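N-terminal acetyltransferase B complex subunit MDM20 (Candida albicans, PDB 5K04) probably serves as the non-catalytic auxiliary subunit of the NatB N-terminal acetyltransferase, a helical-repeat scaffold that wraps around the catalytic subunit NAT3. Local coordinates at residues Ile437-His442 with Tyr466-Thr471. Residues are numbered along the deposited sequence; the frame is centred on the assembly and turned at random.
Sequences IRMTQH and YRFYLT
Phe468 reaches out from helix 456-485 and lays its ring against the backbone of Met439, an example of an aromatic side chain packing against the turn that leads into a short helix. The Met439 carbonyl oxygen sits 3.2 Å above the ring plane, over its centre. Met439 O also accepts a backbone hydrogen bond from His442 N at 2.8 Å. The Phe468 chi1 of 138° lies away from the staggered positions, and the exact placement of the ring is doubtful.

Sulfur and apolar contacts flank the ring. Met439, bent at chi2 (-57°), runs past Phe468 in the opposite direction and brings SD to 3.4 Å from Phe468 CD1, a Met-aromatic contact at the ring edge. Beyond the sulfur, Met439 CE meets Thr471 CG2 at 4.1 Å. On the CD2 side, His442 CB lies 3.9 Å from Phe468 CD2, and the two aromatic planes stand obliquely at 51°.

No hydrogen bond crosses between the segments; several polar ends have partners of their own. Thr471 OG1 donates to Arg467 O at 3.0 Å, His442 ND1 pairs with Tyr432, and Tyr469 OH with Glu443.

On the far side, Arg438 hydrogen-bonds Asn26 and Asn28 of the NAT3 chain. The arrangement is thus a turn and the short helix after it packed on helix 456-485, consistent with the helical, TPR-related scaffold of the MDM20/NAA25 family, immediately behind a surface that binds the NAT3 subunit.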
ATOM      1  N   ILE A 437       8.282   7.714   7.382  1.00 50.28           N
ATOM      2  CA  ILE A 437       7.180   7.268   6.539  1.00 42.75           C
ATOM      3  C   ILE A 437       6.839   8.367   5.554  1.00 42.08           C
ATOM      4  O   ILE A 437       6.601   9.519   5.938  1.00 31.90           O
ATOM      5  CB  ILE A 437       5.942   6.922   7.390  1.00 45.36           C
ATOM      6  CG1 ILE A 437       6.239   5.823   8.401  1.00 51.44           C
ATOM      7  CG2 ILE A 437       4.792   6.496   6.510  1.00 47.20           C
ATOM      8  CD1 ILE A 437       6.968   4.734   7.793  1.00 58.89           C
ATOM      9  N   ARG A 438       6.780   8.012   4.278  1.00 43.51           N
ATOM     10  CA  ARG A 438       6.400   8.989   3.276  1.00 48.56           C
ATOM     11  C   ARG A 438       5.742   8.263   2.114  1.00 41.84           C
ATOM     12  O   ARG A 438       5.966   7.068   1.892  1.00 22.50           O
ATOM     13  CB  ARG A 438       7.606   9.815   2.803  1.00 51.69           C
ATOM     14  CG  ARG A 438       8.572   9.051   1.929  1.00 50.27           C
ATOM     15  CD  ARG A 438       9.703   9.940   1.432  1.00 54.46           C
ATOM     16  NE  ARG A 438       9.219  11.056   0.627  1.00 59.36           N
ATOM     17  CZ  ARG A 438       9.018  11.016  -0.688  1.00 66.19           C
ATOM     18  NH1 ARG A 438       9.259   9.905  -1.372  1.00 74.51           N
ATOM     19  NH2 ARG A 438       8.565  12.096  -1.318  1.00 61.16           N
ATOM     20  N   MET A 439       4.897   9.000   1.395  1.00 40.52           N
ATOM     21  CA  MET A 439       4.270   8.524   0.163  1.00 39.13           C
ATOM     22  C   MET A 439       3.550   7.196   0.431  1.00 40.82           C
ATOM     23  O   MET A 439       2.744   7.115   1.368  1.00 29.70           O
ATOM     24  CB  MET A 439       5.340   8.518  -0.934  1.00 41.89           C
ATOM     25  CG  MET A 439       5.626   9.974  -1.482  1.00 37.88           C
ATOM     26  SD  MET A 439       4.099  10.704  -2.100  1.00 23.99           S
ATOM     27  CE  MET A 439       4.531  12.415  -2.094  1.00 38.43           C
ATOM     28  N   THR A 440       3.798   6.148  -0.357  1.00 41.60           N
ATOM     29  CA  THR A 440       2.972   4.950  -0.307  1.00 37.67           C
ATOM     30  C   THR A 440       2.970   4.289   1.076  1.00 36.11           C
ATOM     31  O   THR A 440       1.996   3.617   1.443  1.00 20.88           O
ATOM     32  CB  THR A 440       3.451   3.980  -1.384  1.00 37.56           C
ATOM     33  OG1 THR A 440       3.370   4.638  -2.650  1.00 24.06           O
ATOM     34  CG2 THR A 440       2.604   2.677  -1.396  1.00 30.33           C
ATOM     35  N   GLN A 441       4.014   4.506   1.877  1.00 42.74           N
ATOM     36  CA  GLN A 441       4.015   3.954   3.230  1.00 39.09           C
ATOM     37  C   GLN A 441       2.863   4.506   4.071  1.00 34.48           C
ATOM     38  O   GLN A 441       2.397   3.826   4.990  1.00 22.21           O
ATOM     39  CB  GLN A 441       5.354   4.231   3.901  1.00 38.01           C
ATOM     40  CG  GLN A 441       6.548   3.646   3.161  1.00 34.05           C
ATOM     41  CD  GLN A 441       7.834   3.837   3.935  1.00 44.07           C
ATOM     42  OE1 GLN A 441       8.224   4.963   4.242  1.00 29.38           O
ATOM     43  NE2 GLN A 441       8.482   2.733   4.289  1.00 46.43           N
ATOM     44  N   HIS A 442       2.380   5.723   3.775  1.00 36.29           N
ATOM     45  CA  HIS A 442       1.190   6.215   4.475  1.00 39.94           C
ATOM     46  C   HIS A 442      -0.013   5.328   4.189  1.00 39.09           C
ATOM     47  O   HIS A 442      -0.822   5.068   5.080  1.00 20.77           O
ATOM     48  CB  HIS A 442       0.869   7.658   4.087  1.00 39.04           C
ATOM     49  CG  HIS A 442       1.876   8.660   4.553  1.00 40.63           C
ATOM     50  ND1 HIS A 442       2.220   8.808   5.877  1.00 43.57           N
ATOM     51  CD2 HIS A 442       2.598   9.582   3.873  1.00 38.29           C
ATOM     52  CE1 HIS A 442       3.112   9.778   5.995  1.00 37.80           C
ATOM     53  NE2 HIS A 442       3.355  10.266   4.793  1.00 44.36           N
ATOM     54  N   TYR A 466      -3.015  13.364   3.173  1.00 46.23           N
ATOM     55  CA  TYR A 466      -3.979  13.455   2.076  1.00 41.28           C
ATOM     56  C   TYR A 466      -3.339  13.995   0.796  1.00 39.56           C
ATOM     57  O   TYR A 466      -3.716  13.576  -0.307  1.00 29.50           O
ATOM     58  CB  TYR A 466      -5.178  14.330   2.459  1.00 38.17           C
ATOM     59  CG  TYR A 466      -6.188  14.331   1.339  1.00 40.74           C
ATOM     60  CD1 TYR A 466      -7.059  13.260   1.164  1.00 36.37           C
ATOM     61  CD2 TYR A 466      -6.245  15.374   0.422  1.00 39.07           C
ATOM     62  CE1 TYR A 466      -7.976  13.225   0.103  1.00 38.94           C
ATOM     63  CE2 TYR A 466      -7.158  15.354  -0.639  1.00 40.47           C
ATOM     64  CZ  TYR A 466      -8.019  14.278  -0.794  1.00 41.41           C
ATOM     65  OH  TYR A 466      -8.913  14.252  -1.854  1.00 35.08           O
ATOM     66  N   ARG A 467      -2.374  14.922   0.913  1.00 42.76           N
ATOM     67  CA  ARG A 467      -1.698  15.431  -0.283  1.00 42.64           C
ATOM     68  C   ARG A 467      -0.859  14.355  -0.965  1.00 35.50           C
ATOM     69  O   ARG A 467      -0.670  14.407  -2.184  1.00 28.39           O
ATOM     70  CB  ARG A 467      -0.840  16.653   0.063  1.00 38.97           C
ATOM     71  CG  ARG A 467      -1.682  17.885   0.395  1.00 47.61           C
ATOM     72  CD  ARG A 467      -0.836  19.116   0.662  1.00 64.74           C
ATOM     73  NE  ARG A 467      -1.668  20.264   1.036  1.00 78.14           N
ATOM     74  CZ  ARG A 467      -1.640  20.852   2.227  1.00 79.79           C
ATOM     75  NH1 ARG A 467      -0.807  20.403   3.158  1.00 87.34           N
ATOM     76  NH2 ARG A 467      -2.437  21.886   2.485  1.00 75.61           N
ATOM     77  N   PHE A 468      -0.351  13.379  -0.202  1.00 40.25           N
ATOM     78  CA  PHE A 468       0.276  12.213  -0.816  1.00 37.14           C
ATOM     79  C   PHE A 468      -0.728  11.484  -1.702  1.00 38.02           C
ATOM     80  O   PHE A 468      -0.422  11.126  -2.843  1.00 23.77           O
ATOM     81  CB  PHE A 468       0.836  11.266   0.265  1.00 33.58           C
ATOM     82  CG  PHE A 468       0.581   9.804  -0.033  1.00 34.90           C
ATOM     83  CD1 PHE A 468       1.269   9.157  -1.057  1.00 40.63           C
ATOM     84  CD2 PHE A 468      -0.360   9.088   0.691  1.00 36.62           C
ATOM     85  CE1 PHE A 468       1.020   7.831  -1.355  1.00 41.49           C
ATOM     86  CE2 PHE A 468      -0.612   7.751   0.399  1.00 39.76           C
ATOM     87  CZ  PHE A 468       0.073   7.122  -0.630  1.00 38.96           C
ATOM     88  N   TYR A 469      -1.946  11.274  -1.183  1.00 38.88           N
ATOM     89  CA  TYR A 469      -3.009  10.640  -1.965  1.00 42.43           C
ATOM     90  C   TYR A 469      -3.314  11.421  -3.243  1.00 40.82           C
ATOM     91  O   TYR A 469      -3.496  10.827  -4.314  1.00 27.25           O
ATOM     92  CB  TYR A 469      -4.265  10.484  -1.095  1.00 40.02           C
ATOM     93  CG  TYR A 469      -4.174   9.329  -0.107  1.00 42.45           C
ATOM     94  CD1 TYR A 469      -4.299   8.020  -0.547  1.00 43.52           C
ATOM     95  CD2 TYR A 469      -3.964   9.542   1.249  1.00 37.93           C
ATOM     96  CE1 TYR A 469      -4.225   6.951   0.318  1.00 41.61           C
ATOM     97  CE2 TYR A 469      -3.883   8.453   2.148  1.00 38.61           C
ATOM     98  CZ  TYR A 469      -4.016   7.159   1.658  1.00 41.53           C
ATOM     99  OH  TYR A 469      -3.936   6.048   2.470  1.00 27.08           O
ATOM    100  N   LEU A 470      -3.364  12.754  -3.154  1.00 42.77           N
ATOM    101  CA  LEU A 470      -3.572  13.572  -4.349  1.00 39.34           C
ATOM    102  C   LEU A 470      -2.431  13.399  -5.344  1.00 38.77           C
ATOM    103  O   LEU A 470      -2.655  13.328  -6.557  1.00 29.35           O
ATOM    104  CB  LEU A 470      -3.685  15.041  -3.953  1.00 43.77           C
ATOM    105  CG  LEU A 470      -4.963  15.556  -3.317  1.00 49.03           C
ATOM    106  CD1 LEU A 470      -4.802  17.041  -2.958  1.00 50.53           C
ATOM    107  CD2 LEU A 470      -6.101  15.361  -4.299  1.00 46.53           C
ATOM    108  N   THR A 471      -1.196  13.339  -4.836  1.00 52.16           N
ATOM    109  CA  THR A 471      -0.008  13.204  -5.676  1.00 51.25           C
ATOM    110  C   THR A 471       0.064  11.824  -6.337  1.00 41.08           C
ATOM    111  O   THR A 471       0.352  11.710  -7.536  1.00 30.96           O
ATOM    112  CB  THR A 471       1.225  13.470  -4.809  1.00 47.30           C
ATOM    113  OG1 THR A 471       1.222  14.849  -4.412  1.00 42.31           O
ATOM    114  CG2 THR A 471       2.523  13.136  -5.551  1.00 51.40           C
TER